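Long-range contacts in probable TonB-dependent siderophore receptor PirA (Acinetobacter baumannii, PDB 5FR8), which probably binds iron-chelating siderophores, possibly ferric enterobactin among them, at the outer membrane in the first step of iron uptake: residues 646-652 with 670-675; 577-583 with 602-608; 397-401 with 549-553. All coordinates share one frame; numbering follows the deposited sequence.

Contact 1: 646-652 with 670-675; sequences RQKSRQF and LKPSTV
Ser649 OG is gripped twice: it accepts from Ser673 N across the contact at 3.2 Å and donates to Arg650 O of its own segment at 2.7 Å, lying above the plane of that carbonyl. With chi1 at 76°, OG sits between the backbone N and the carbonyl carbon, from where it meets both. The two segments lie where neighbouring antiparallel strands 635-648 and 674-687 of the TonB-dependent receptor barrel give way to the long loop that joins them. Gln647 and Val675 make a hydrogen-bonded pair, of which Val675 N to Gln647 O (2.9 Å) is the shorter bond; beside it Lys648 and Thr674 form a non-hydrogen-bonded pair. Ser649 N then reaches Ser673 O at 3.0 Å, extending the pairing into the loop. Farther out, the Leu670 methyls pack against backbone and a charged group: CD2 lies 3.7 Å from Phe652 N, while CD1 approaches Arg650 NH1, whose guanidinium is held by salt bridges to Glu654 and Glu658. Gln651, bent at chi2, donates from NE2 to Ser649 O, and its OE1 lies 3.5 Å from Pro672 CB. Across the paired strands, Thr674 CG2 lies over one face of the Arg646 guanidinium, offset toward its rim and 3.5 Å from NH1.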
ATOM      1  N   ARG A 646     -12.486 -18.500  -2.283  1.00 69.82           N
ATOM      2  CA  ARG A 646     -13.662 -17.645  -2.129  1.00 66.23           C
ATOM      3  C   ARG A 646     -13.429 -16.390  -1.269  1.00 63.91           C
ATOM      4  O   ARG A 646     -12.921 -16.465  -0.132  1.00 56.03           O
ATOM      5  CB  ARG A 646     -14.820 -18.472  -1.559  1.00 68.98           C
ATOM      6  CG  ARG A 646     -14.988 -19.840  -2.226  1.00 76.41           C
ATOM      7  CD  ARG A 646     -15.864 -20.787  -1.414  1.00 79.72           C
ATOM      8  NE  ARG A 646     -17.285 -20.583  -1.694  1.00 88.22           N
ATOM      9  CZ  ARG A 646     -18.185 -20.112  -0.820  1.00 97.66           C
ATOM     10  NH1 ARG A 646     -17.827 -19.807   0.434  1.00101.89           N
ATOM     11  NH2 ARG A 646     -19.458 -19.956  -1.195  1.00 90.92           N
ATOM     12  N   GLN A 647     -13.837 -15.246  -1.823  1.00 61.11           N
ATOM     13  CA  GLN A 647     -13.741 -13.953  -1.135  1.00 61.10           C
ATOM     14  C   GLN A 647     -15.058 -13.630  -0.470  1.00 62.24           C
ATOM     15  O   GLN A 647     -16.022 -13.238  -1.162  1.00 70.18           O
ATOM     16  CB  GLN A 647     -13.400 -12.811  -2.124  1.00 60.93           C
ATOM     17  CG  GLN A 647     -11.915 -12.574  -2.321  1.00 62.98           C
ATOM     18  CD  GLN A 647     -11.554 -11.142  -2.702  1.00 74.45           C
ATOM     19  OE1 GLN A 647     -12.204 -10.165  -2.293  1.00 65.04           O
ATOM     20  NE2 GLN A 647     -10.474 -11.008  -3.467  1.00 85.36           N
ATOM     21  N   LYS A 648     -15.127 -13.806   0.847  1.00 58.10           N
ATOM     22  CA  LYS A 648     -16.361 -13.475   1.570  1.00 61.16           C
ATOM     23  C   LYS A 648     -16.414 -11.990   1.903  1.00 65.44           C
ATOM     24  O   LYS A 648     -15.372 -11.323   2.087  1.00 71.61           O
ATOM     25  CB  LYS A 648     -16.529 -14.291   2.855  1.00 60.39           C
ATOM     26  CG  LYS A 648     -15.350 -14.192   3.803  1.00 58.32           C
ATOM     27  CD  LYS A 648     -15.652 -14.582   5.239  1.00 57.08           C
ATOM     28  CE  LYS A 648     -14.308 -14.619   5.979  1.00 63.42           C
ATOM     29  NZ  LYS A 648     -14.369 -14.336   7.449  1.00 63.30           N
ATOM     30  N   SER A 649     -17.641 -11.474   1.977  1.00 63.67           N
ATOM     31  CA  SER A 649     -17.878 -10.091   2.330  1.00 58.55           C
ATOM     32  C   SER A 649     -17.878  -9.957   3.832  1.00 57.71           C
ATOM     33  O   SER A 649     -17.931 -10.965   4.536  1.00 60.53           O
ATOM     34  CB  SER A 649     -19.258  -9.699   1.865  1.00 61.13           C
ATOM     35  OG  SER A 649     -20.223 -10.242   2.750  1.00 57.67           O
ATOM     36  N   ARG A 650     -17.842  -8.718   4.322  1.00 53.29           N
ATOM     37  CA  ARG A 650     -18.116  -8.451   5.729  1.00 51.21           C
ATOM     38  C   ARG A 650     -19.390  -9.230   6.115  1.00 51.23           C
ATOM     39  O   ARG A 650     -20.310  -9.321   5.320  1.00 50.52           O
ATOM     40  CB  ARG A 650     -18.295  -6.945   5.985  1.00 51.39           C
ATOM     41  CG  ARG A 650     -17.011  -6.125   5.939  1.00 51.21           C
ATOM     42  CD  ARG A 650     -17.280  -4.615   5.962  1.00 52.87           C
ATOM     43  NE  ARG A 650     -17.878  -4.196   7.233  1.00 56.81           N
ATOM     44  CZ  ARG A 650     -19.159  -3.870   7.402  1.00 58.16           C
ATOM     45  NH1 ARG A 650     -19.999  -3.876   6.369  1.00 56.70           N
ATOM     46  NH2 ARG A 650     -19.606  -3.529   8.609  1.00 57.05           N
ATOM     47  N   GLN A 651     -19.413  -9.808   7.319  1.00 50.08           N
ATOM     48  CA  GLN A 651     -20.486 -10.701   7.742  1.00 52.53           C
ATOM     49  C   GLN A 651     -21.453 -10.090   8.748  1.00 57.59           C
ATOM     50  O   GLN A 651     -22.548 -10.649   8.951  1.00 59.05           O
ATOM     51  CB  GLN A 651     -19.917 -11.966   8.376  1.00 51.28           C
ATOM     52  CG  GLN A 651     -19.164 -12.852   7.405  1.00 53.22           C
ATOM     53  CD  GLN A 651     -19.986 -13.235   6.190  1.00 55.71           C
ATOM     54  OE1 GLN A 651     -21.074 -13.772   6.316  1.00 60.33           O
ATOM     55  NE2 GLN A 651     -19.476 -12.925   5.003  1.00 55.85           N
ATOM     56  N   PHE A 652     -21.063  -8.985   9.399  1.00 53.64           N
ATOM     57  CA  PHE A 652     -21.846  -8.479  10.531  1.00 54.07           C
ATOM     58  C   PHE A 652     -22.016  -6.969  10.508  1.00 51.82           C
ATOM     59  O   PHE A 652     -21.081  -6.239  10.311  1.00 53.30           O
ATOM     60  CB  PHE A 652     -21.236  -8.884  11.881  1.00 50.56           C
ATOM     61  CG  PHE A 652     -21.106 -10.351  12.069  1.00 49.72           C
ATOM     62  CD1 PHE A 652     -22.214 -11.167  12.022  1.00 47.19           C
ATOM     63  CD2 PHE A 652     -19.837 -10.931  12.279  1.00 49.19           C
ATOM     64  CE1 PHE A 652     -22.083 -12.531  12.193  1.00 46.29           C
ATOM     65  CE2 PHE A 652     -19.710 -12.304  12.433  1.00 47.36           C
ATOM     66  CZ  PHE A 652     -20.840 -13.101  12.395  1.00 45.80           C
ATOM     67  N   LEU A 670     -27.740  -5.624   5.984  1.00 56.49           N
ATOM     68  CA  LEU A 670     -26.587  -6.236   5.379  1.00 56.94           C
ATOM     69  C   LEU A 670     -26.951  -7.520   4.619  1.00 60.56           C
ATOM     70  O   LEU A 670     -27.782  -8.293   5.059  1.00 67.81           O
ATOM     71  CB  LEU A 670     -25.556  -6.528   6.451  1.00 55.12           C
ATOM     72  CG  LEU A 670     -24.159  -6.673   5.882  1.00 56.61           C
ATOM     73  CD1 LEU A 670     -23.642  -5.333   5.380  1.00 54.14           C
ATOM     74  CD2 LEU A 670     -23.241  -7.247   6.957  1.00 62.89           C
ATOM     75  N   LYS A 671     -26.308  -7.742   3.479  1.00 63.22           N
ATOM     76  CA  LYS A 671     -26.582  -8.890   2.607  1.00 63.49           C
ATOM     77  C   LYS A 671     -25.222  -9.566   2.291  1.00 64.91           C
ATOM     78  O   LYS A 671     -24.605  -9.357   1.231  1.00 61.07           O
ATOM     79  CB  LYS A 671     -27.319  -8.375   1.352  1.00 68.47           C
ATOM     80  CG  LYS A 671     -27.381  -9.279   0.123  1.00 71.35           C
ATOM     81  CD  LYS A 671     -28.812  -9.664  -0.265  1.00 74.40           C
ATOM     82  CE  LYS A 671     -28.832 -10.907  -1.151  1.00 75.30           C
ATOM     83  NZ  LYS A 671     -30.168 -11.127  -1.767  1.00 81.69           N
ATOM     84  N   PRO A 672     -24.728 -10.366   3.247  1.00 67.71           N
ATOM     85  CA  PRO A 672     -23.441 -11.022   3.076  1.00 64.47           C
ATOM     86  C   PRO A 672     -23.467 -11.926   1.859  1.00 61.33           C
ATOM     87  O   PRO A 672     -24.465 -12.579   1.631  1.00 59.52           O
ATOM     88  CB  PRO A 672     -23.302 -11.836   4.360  1.00 65.02           C
ATOM     89  CG  PRO A 672     -24.137 -11.102   5.352  1.00 64.58           C
ATOM     90  CD  PRO A 672     -25.323 -10.688   4.554  1.00 66.05           C
ATOM     91  N   SER A 673     -22.388 -11.915   1.083  1.00 59.46           N
ATOM     92  CA  SER A 673     -22.260 -12.716  -0.127  1.00 61.39           C
ATOM     93  C   SER A 673     -20.792 -13.005  -0.328  1.00 63.03           C
ATOM     94  O   SER A 673     -19.946 -12.393   0.310  1.00 62.41           O
ATOM     95  CB  SER A 673     -22.804 -11.983  -1.352  1.00 60.09           C
ATOM     96  OG  SER A 673     -22.357 -10.653  -1.402  1.00 57.87           O
ATOM     97  N   THR A 674     -20.484 -13.929  -1.227  1.00 62.30           N
ATOM     98  CA  THR A 674     -19.143 -14.459  -1.318  1.00 60.97           C
ATOM     99  C   THR A 674     -18.807 -14.727  -2.761  1.00 58.57           C
ATOM    100  O   THR A 674     -19.483 -15.471  -3.402  1.00 59.92           O
ATOM    101  CB  THR A 674     -19.085 -15.782  -0.542  1.00 65.05           C
ATOM    102  OG1 THR A 674     -19.359 -15.525   0.838  1.00 68.64           O
ATOM    103  CG2 THR A 674     -17.729 -16.460  -0.688  1.00 66.08           C
ATOM    104  N   VAL A 675     -17.740 -14.150  -3.275  1.00 58.72           N
ATOM    105  CA  VAL A 675     -17.373 -14.422  -4.652  1.00 58.50           C
ATOM    106  C   VAL A 675     -16.882 -15.860  -4.808  1.00 60.88           C
ATOM    107  O   VAL A 675     -16.014 -16.292  -4.068  1.00 65.27           O
ATOM    108  CB  VAL A 675     -16.255 -13.492  -5.104  1.00 55.57           C
ATOM    109  CG1 VAL A 675     -15.787 -13.875  -6.493  1.00 54.73           C
ATOM    110  CG2 VAL A 675     -16.735 -12.047  -5.066  1.00 58.22           C
TER

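Contact 2: 577-583 with 602-608; sequences KALIQGF and YMMDSKD
A classic beta bulge interrupts this antiparallel hairpin of the barrel wall, formed by strands 564-591 and 594-608. Met604 and Asp605 both face Gln581, and their backbone N atoms donate to Gln581 O from the same face of its carbonyl plane, Met604 N at 2.9 Å and Asp605 N at 3.1 Å. The register moves by one residue here, and regular hydrogen-bonded pairs continue on either side of it, Leu579 with Lys607 and Phe583 with Tyr602. Side chains also meet at the bulge. Gln581, extended with CG anti to the backbone N (chi1 -164°), runs alongside Asp605, and NE2 bonds to OD2 at 2.8 Å, close to the amide plane and nearly in line with the C-O bond. Gln581 OE1 accepts from Trp531 NE1 of the neighbouring strand 525-541; the two bonds together fix the amide's rotation. Leu579 CD2 packs 3.9 Å from Asp605 CB on the same face, and Lys607 NZ adds a long salt bridge to Asp605 OD1. The side chain of Phe583 lies about 9 Å from a bound detergent molecule, consistent with the Phe583 end of this face looking out toward the membrane. Met604 CE folds over Gln581 CG at 3.6 Å, and Met604 SD completes a Met-aromatic contact in the plane of the Phe583 ring, at its edge and 5.3 Å from the centroid.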
ATOM      1  N   LYS A 577      -8.787  -6.011  19.817  1.00 53.07           N
ATOM      2  CA  LYS A 577      -8.062  -7.071  19.079  1.00 55.91           C
ATOM      3  C   LYS A 577      -8.642  -7.541  17.766  1.00 54.33           C
ATOM      4  O   LYS A 577      -9.859  -7.698  17.626  1.00 49.96           O
ATOM      5  CB  LYS A 577      -7.841  -8.298  19.958  1.00 60.57           C
ATOM      6  CG  LYS A 577      -6.365  -8.510  20.258  1.00 73.40           C
ATOM      7  CD  LYS A 577      -6.112  -9.169  21.611  1.00 81.16           C
ATOM      8  CE  LYS A 577      -4.742  -8.742  22.124  1.00 91.89           C
ATOM      9  NZ  LYS A 577      -4.341  -9.539  23.313  1.00104.38           N
ATOM     10  N   ALA A 578      -7.748  -7.760  16.799  1.00 53.70           N
ATOM     11  CA  ALA A 578      -8.093  -8.500  15.576  1.00 52.44           C
ATOM     12  C   ALA A 578      -7.155  -9.692  15.521  1.00 52.63           C
ATOM     13  O   ALA A 578      -6.061  -9.637  16.105  1.00 53.65           O
ATOM     14  CB  ALA A 578      -7.938  -7.632  14.330  1.00 48.12           C
ATOM     15  N   LEU A 579      -7.592 -10.766  14.862  1.00 50.06           N
ATOM     16  CA  LEU A 579      -6.770 -11.971  14.715  1.00 52.08           C
ATOM     17  C   LEU A 579      -6.527 -12.310  13.257  1.00 49.89           C
ATOM     18  O   LEU A 579      -7.445 -12.546  12.510  1.00 47.79           O
ATOM     19  CB  LEU A 579      -7.414 -13.192  15.389  1.00 52.43           C
ATOM     20  CG  LEU A 579      -6.685 -14.498  15.030  1.00 55.88           C
ATOM     21  CD1 LEU A 579      -5.262 -14.500  15.578  1.00 54.82           C
ATOM     22  CD2 LEU A 579      -7.420 -15.737  15.520  1.00 57.66           C
ATOM     23  N   ILE A 580      -5.266 -12.385  12.879  1.00 53.55           N
ATOM     24  CA  ILE A 580      -4.893 -12.897  11.578  1.00 53.54           C
ATOM     25  C   ILE A 580      -4.069 -14.177  11.723  1.00 57.21           C
ATOM     26  O   ILE A 580      -3.201 -14.282  12.630  1.00 54.36           O
ATOM     27  CB  ILE A 580      -4.102 -11.835  10.803  1.00 51.59           C
ATOM     28  CG1 ILE A 580      -5.069 -10.731  10.319  1.00 53.23           C
ATOM     29  CG2 ILE A 580      -3.345 -12.457   9.650  1.00 49.66           C
ATOM     30  CD1 ILE A 580      -6.023 -11.139   9.223  1.00 53.09           C
ATOM     31  N   GLN A 581      -4.332 -15.144  10.837  1.00 54.77           N
ATOM     32  CA  GLN A 581      -3.590 -16.409  10.877  1.00 59.07           C
ATOM     33  C   GLN A 581      -3.685 -17.153   9.567  1.00 57.30           C
ATOM     34  O   GLN A 581      -4.693 -17.047   8.874  1.00 56.69           O
ATOM     35  CB  GLN A 581      -4.100 -17.309  12.013  1.00 59.59           C
ATOM     36  CG  GLN A 581      -3.157 -18.449  12.387  1.00 59.33           C
ATOM     37  CD  GLN A 581      -3.655 -19.270  13.558  1.00 59.45           C
ATOM     38  OE1 GLN A 581      -2.886 -20.016  14.191  1.00 63.63           O
ATOM     39  NE2 GLN A 581      -4.945 -19.141  13.864  1.00 56.61           N
ATOM     40  N   GLY A 582      -2.648 -17.921   9.238  1.00 56.30           N
ATOM     41  CA  GLY A 582      -2.645 -18.658   7.988  1.00 58.11           C
ATOM     42  C   GLY A 582      -1.353 -19.389   7.711  1.00 64.09           C
ATOM     43  O   GLY A 582      -0.448 -19.440   8.557  1.00 72.03           O
ATOM     44  N   PHE A 583      -1.253 -19.924   6.498  1.00 64.61           N
ATOM     45  CA  PHE A 583      -0.049 -20.628   6.053  1.00 66.00           C
ATOM     46  C   PHE A 583       0.431 -20.083   4.704  1.00 64.87           C
ATOM     47  O   PHE A 583      -0.361 -19.721   3.846  1.00 65.16           O
ATOM     48  CB  PHE A 583      -0.345 -22.096   5.923  1.00 68.05           C
ATOM     49  CG  PHE A 583      -0.392 -22.814   7.232  1.00 74.52           C
ATOM     50  CD1 PHE A 583      -1.543 -22.801   8.015  1.00 76.51           C
ATOM     51  CD2 PHE A 583       0.708 -23.528   7.676  1.00 81.47           C
ATOM     52  CE1 PHE A 583      -1.589 -23.475   9.220  1.00 73.52           C
ATOM     53  CE2 PHE A 583       0.669 -24.207   8.883  1.00 82.46           C
ATOM     54  CZ  PHE A 583      -0.482 -24.176   9.654  1.00 79.46           C
ATOM     55  N   TYR A 602      -2.840 -19.827   2.522  1.00 60.79           N
ATOM     56  CA  TYR A 602      -4.170 -20.191   3.019  1.00 59.97           C
ATOM     57  C   TYR A 602      -4.449 -19.365   4.235  1.00 57.83           C
ATOM     58  O   TYR A 602      -3.588 -19.215   5.097  1.00 61.45           O
ATOM     59  CB  TYR A 602      -4.251 -21.649   3.404  1.00 64.65           C
ATOM     60  CG  TYR A 602      -5.597 -22.039   3.986  1.00 71.05           C
ATOM     61  CD1 TYR A 602      -6.698 -22.222   3.159  1.00 75.80           C
ATOM     62  CD2 TYR A 602      -5.770 -22.240   5.355  1.00 71.91           C
ATOM     63  CE1 TYR A 602      -7.929 -22.589   3.673  1.00 76.17           C
ATOM     64  CE2 TYR A 602      -7.004 -22.603   5.882  1.00 70.45           C
ATOM     65  CZ  TYR A 602      -8.076 -22.777   5.036  1.00 76.50           C
ATOM     66  OH  TYR A 602      -9.310 -23.132   5.535  1.00 82.66           O
ATOM     67  N   MET A 603      -5.656 -18.833   4.306  1.00 56.45           N
ATOM     68  CA  MET A 603      -5.986 -17.784   5.251  1.00 56.59           C
ATOM     69  C   MET A 603      -7.020 -18.344   6.209  1.00 57.39           C
ATOM     70  O   MET A 603      -8.200 -18.484   5.862  1.00 59.75           O
ATOM     71  CB  MET A 603      -6.526 -16.581   4.471  1.00 58.25           C
ATOM     72  CG  MET A 603      -6.397 -15.231   5.158  1.00 61.33           C
ATOM     73  SD  MET A 603      -4.721 -14.614   5.396  1.00 62.18           S
ATOM     74  CE  MET A 603      -4.183 -14.282   3.720  1.00 72.00           C
ATOM     75  N   MET A 604      -6.549 -18.721   7.399  1.00 58.18           N
ATOM     76  CA  MET A 604      -7.359 -19.425   8.394  1.00 53.89           C
ATOM     77  C   MET A 604      -8.190 -18.442   9.165  1.00 49.26           C
ATOM     78  O   MET A 604      -9.250 -18.787   9.617  1.00 52.83           O
ATOM     79  CB  MET A 604      -6.482 -20.152   9.419  1.00 55.29           C
ATOM     80  CG  MET A 604      -6.103 -21.568   9.065  1.00 61.65           C
ATOM     81  SD  MET A 604      -5.234 -22.462  10.397  1.00 67.45           S
ATOM     82  CE  MET A 604      -3.752 -21.473  10.578  1.00 62.90           C
ATOM     83  N   ASP A 605      -7.706 -17.231   9.360  1.00 45.30           N
ATOM     84  CA  ASP A 605      -8.403 -16.292  10.223  1.00 46.20           C
ATOM     85  C   ASP A 605      -8.152 -14.850   9.835  1.00 46.14           C
ATOM     86  O   ASP A 605      -6.998 -14.429   9.632  1.00 47.91           O
ATOM     87  CB  ASP A 605      -7.973 -16.446  11.677  1.00 48.71           C
ATOM     88  CG  ASP A 605      -8.374 -17.771  12.272  1.00 51.46           C
ATOM     89  OD1 ASP A 605      -9.581 -18.114  12.211  1.00 49.08           O
ATOM     90  OD2 ASP A 605      -7.469 -18.452  12.820  1.00 54.09           O
ATOM     91  N   SER A 606      -9.243 -14.108   9.725  1.00 46.02           N
ATOM     92  CA  SER A 606      -9.202 -12.673   9.607  1.00 50.70           C
ATOM     93  C   SER A 606     -10.444 -12.164  10.282  1.00 52.08           C
ATOM     94  O   SER A 606     -11.501 -12.100   9.665  1.00 58.15           O
ATOM     95  CB  SER A 606      -9.205 -12.216   8.141  1.00 53.75           C
ATOM     96  OG  SER A 606      -8.989 -10.801   8.032  1.00 51.37           O
ATOM     97  N   LYS A 607     -10.346 -11.791  11.540  1.00 50.48           N
ATOM     98  CA  LYS A 607     -11.536 -11.334  12.199  1.00 55.58           C
ATOM     99  C   LYS A 607     -11.201 -10.385  13.330  1.00 54.16           C
ATOM    100  O   LYS A 607     -10.267 -10.619  14.067  1.00 51.81           O
ATOM    101  CB  LYS A 607     -12.339 -12.539  12.688  1.00 64.41           C
ATOM    102  CG  LYS A 607     -11.584 -13.383  13.687  1.00 70.13           C
ATOM    103  CD  LYS A 607     -12.225 -14.745  13.882  1.00 76.84           C
ATOM    104  CE  LYS A 607     -11.387 -15.590  14.839  1.00 80.96           C
ATOM    105  NZ  LYS A 607     -11.825 -17.012  14.806  1.00 87.49           N
ATOM    106  N   ASP A 608     -11.948  -9.285  13.416  1.00 55.64           N
ATOM    107  CA  ASP A 608     -11.940  -8.448  14.592  1.00 57.33           C
ATOM    108  C   ASP A 608     -12.746  -9.169  15.687  1.00 57.15           C
ATOM    109  O   ASP A 608     -13.818  -9.685  15.454  1.00 57.73           O
ATOM    110  CB  ASP A 608     -12.546  -7.084  14.290  1.00 56.97           C
ATOM    111  CG  ASP A 608     -12.714  -6.218  15.547  1.00 63.71           C
ATOM    112  OD1 ASP A 608     -11.716  -5.898  16.242  1.00 59.98           O
ATOM    113  OD2 ASP A 608     -13.869  -5.859  15.845  1.00 69.44           O
TER

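Contact 3: 397-401 with 549-553; sequences GDQLA and TVDGS
The short helix 396-400 packs against strand 548-553 through Gln399 and Leu400, and the side chain of Gln399 makes the polar connection between them. Its NE2 donates to the backbone carbonyl O of Asp551, modelled at 2.6 Å with an N-H...O angle of 161°. The acceptor lies close to the amide plane of Gln399, whereas the donor stands tilted from the carbonyl plane of Asp551. Gln399 CG is anti to its own carbonyl carbon (chi1 -61°) and the chain is extended beyond it, which carries the amide from the helix across to the strand. On the helix side, NE2 also donates weakly to Ser394 O and Gly395 O. Both elements belong to long loop regions of the TonB-dependent receptor barrel: the helix lies in the connection between strands 365-380 and 407-422, and strand 548-553 pairs antiparallel with the extended strand 564-591, Val550 bonding through its backbone to Trp567 and Gly552 to Thr565. Loops of this length are characteristic of the extracellular side in this family. Val550 points toward the helix, and its CG2, anti to the backbone N, packs against the Gln399 amide, 3.3 Å from OE1, the two side chains crossing at a slant. Leu400 also touches Ile569 of strand 564-591, and makes a looser approach to the strand of the contact, with Leu400 CD2 lying 4.2 Å from Val550 CB.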
ATOM      1  N   GLY A 397     -19.269  22.202  15.220  1.00 78.84           N
ATOM      2  CA  GLY A 397     -17.815  22.373  15.124  1.00 77.60           C
ATOM      3  C   GLY A 397     -17.275  23.677  15.697  1.00 76.36           C
ATOM      4  O   GLY A 397     -16.097  23.792  16.024  1.00 74.69           O
ATOM      5  N   ASP A 398     -18.125  24.681  15.781  1.00 78.31           N
ATOM      6  CA  ASP A 398     -17.719  25.922  16.400  1.00 81.49           C
ATOM      7  C   ASP A 398     -17.459  25.679  17.874  1.00 83.71           C
ATOM      8  O   ASP A 398     -16.671  26.387  18.496  1.00 85.87           O
ATOM      9  CB  ASP A 398     -18.787  27.002  16.195  1.00 83.35           C
ATOM     10  CG  ASP A 398     -18.877  27.450  14.745  1.00 82.99           C
ATOM     11  OD1 ASP A 398     -17.819  27.467  14.063  1.00 78.47           O
ATOM     12  OD2 ASP A 398     -20.004  27.776  14.294  1.00 85.66           O
ATOM     13  N   GLN A 399     -18.107  24.663  18.434  1.00 85.54           N
ATOM     14  CA  GLN A 399     -17.982  24.401  19.869  1.00 88.02           C
ATOM     15  C   GLN A 399     -16.900  23.361  20.147  1.00 90.00           C
ATOM     16  O   GLN A 399     -16.073  23.535  21.046  1.00 94.19           O
ATOM     17  CB  GLN A 399     -19.319  23.939  20.446  1.00 86.00           C
ATOM     18  CG  GLN A 399     -20.411  24.971  20.302  1.00 86.52           C
ATOM     19  CD  GLN A 399     -21.756  24.419  20.683  1.00 86.23           C
ATOM     20  OE1 GLN A 399     -21.958  24.008  21.825  1.00 87.87           O
ATOM     21  NE2 GLN A 399     -22.690  24.412  19.741  1.00 84.57           N
ATOM     22  N   LEU A 400     -16.921  22.281  19.370  1.00 87.23           N
ATOM     23  CA  LEU A 400     -15.990  21.182  19.555  1.00 84.63           C
ATOM     24  C   LEU A 400     -14.570  21.471  19.023  1.00 85.64           C
ATOM     25  O   LEU A 400     -13.596  20.975  19.586  1.00 89.02           O
ATOM     26  CB  LEU A 400     -16.534  19.911  18.897  1.00 81.96           C
ATOM     27  CG  LEU A 400     -17.854  19.329  19.412  1.00 84.87           C
ATOM     28  CD1 LEU A 400     -18.048  17.927  18.849  1.00 83.01           C
ATOM     29  CD2 LEU A 400     -17.922  19.305  20.932  1.00 87.98           C
ATOM     30  N   ALA A 401     -14.444  22.257  17.953  1.00 82.70           N
ATOM     31  CA  ALA A 401     -13.150  22.450  17.300  1.00 78.08           C
ATOM     32  C   ALA A 401     -12.834  23.922  17.162  1.00 79.76           C
ATOM     33  O   ALA A 401     -13.404  24.605  16.318  1.00 78.63           O
ATOM     34  CB  ALA A 401     -13.153  21.804  15.932  1.00 77.00           C
ATOM     35  N   THR A 549     -22.324  14.920  24.523  1.00 77.09           N
ATOM     36  CA  THR A 549     -23.278  15.449  23.565  1.00 75.10           C
ATOM     37  C   THR A 549     -23.091  16.957  23.357  1.00 77.41           C
ATOM     38  O   THR A 549     -22.515  17.621  24.212  1.00 78.72           O
ATOM     39  CB  THR A 549     -24.694  15.135  24.042  1.00 74.87           C
ATOM     40  OG1 THR A 549     -25.627  15.560  23.051  1.00 77.30           O
ATOM     41  CG2 THR A 549     -24.992  15.827  25.364  1.00 77.11           C
ATOM     42  N   VAL A 550     -23.551  17.486  22.215  1.00 78.25           N
ATOM     43  CA  VAL A 550     -23.451  18.935  21.923  1.00 80.48           C
ATOM     44  C   VAL A 550     -24.637  19.442  21.112  1.00 82.25           C
ATOM     45  O   VAL A 550     -25.153  18.717  20.259  1.00 82.95           O
ATOM     46  CB  VAL A 550     -22.167  19.287  21.129  1.00 81.07           C
ATOM     47  CG1 VAL A 550     -22.170  18.644  19.747  1.00 78.83           C
ATOM     48  CG2 VAL A 550     -22.010  20.794  20.996  1.00 82.60           C
ATOM     49  N   ASP A 551     -25.043  20.694  21.362  1.00 85.04           N
ATOM     50  CA  ASP A 551     -26.157  21.330  20.639  1.00 83.53           C
ATOM     51  C   ASP A 551     -25.675  22.255  19.543  1.00 83.12           C
ATOM     52  O   ASP A 551     -25.004  23.249  19.807  1.00 82.59           O
ATOM     53  CB  ASP A 551     -27.047  22.126  21.587  1.00 86.91           C
ATOM     54  CG  ASP A 551     -28.086  21.269  22.255  1.00 87.51           C
ATOM     55  OD1 ASP A 551     -28.685  20.404  21.566  1.00 84.75           O
ATOM     56  OD2 ASP A 551     -28.292  21.462  23.473  1.00 89.37           O
ATOM     57  N   GLY A 552     -26.050  21.928  18.311  1.00 83.04           N
ATOM     58  CA  GLY A 552     -25.522  22.598  17.137  1.00 83.09           C
ATOM     59  C   GLY A 552     -26.591  23.350  16.372  1.00 85.06           C
ATOM     60  O   GLY A 552     -27.590  22.792  15.918  1.00 82.09           O
ATOM     61  N   SER A 553     -26.364  24.640  16.210  1.00 88.67           N
ATOM     62  CA  SER A 553     -27.298  25.458  15.483  1.00 91.49           C
ATOM     63  C   SER A 553     -27.005  25.362  13.995  1.00 90.92           C
ATOM     64  O   SER A 553     -25.848  25.333  13.576  1.00 88.37           O
ATOM     65  CB  SER A 553     -27.215  26.896  15.970  1.00 95.05           C
ATOM     66  OG  SER A 553     -27.345  26.912  17.379  1.00 95.91           O
TER

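Contacts 1 and 2 both pair neighbouring barrel strands, with strand 621-630 between them; their centres are 16 Å apart, and they meet loosely where Lys648 NZ lies 4.3 Å from Ser606 O. Contact 3 stands apart, its nearest atoms about 24 Å from either, although its strand 548-553 pairs with strand 564-591, which also carries one side of contact 2. All three are only partly buried. Contact 2, nearest the chain's centre, is strand throughout and bonded mainly backbone to backbone. Contact 1 has two strand bridges, one hydrogen-bonded, and a further backbone bond from Ser649 N before side-chain contacts take over. Contact 3, farthest out, relies on one glutamine amide and on Val550 packing against Gln399 and Leu400.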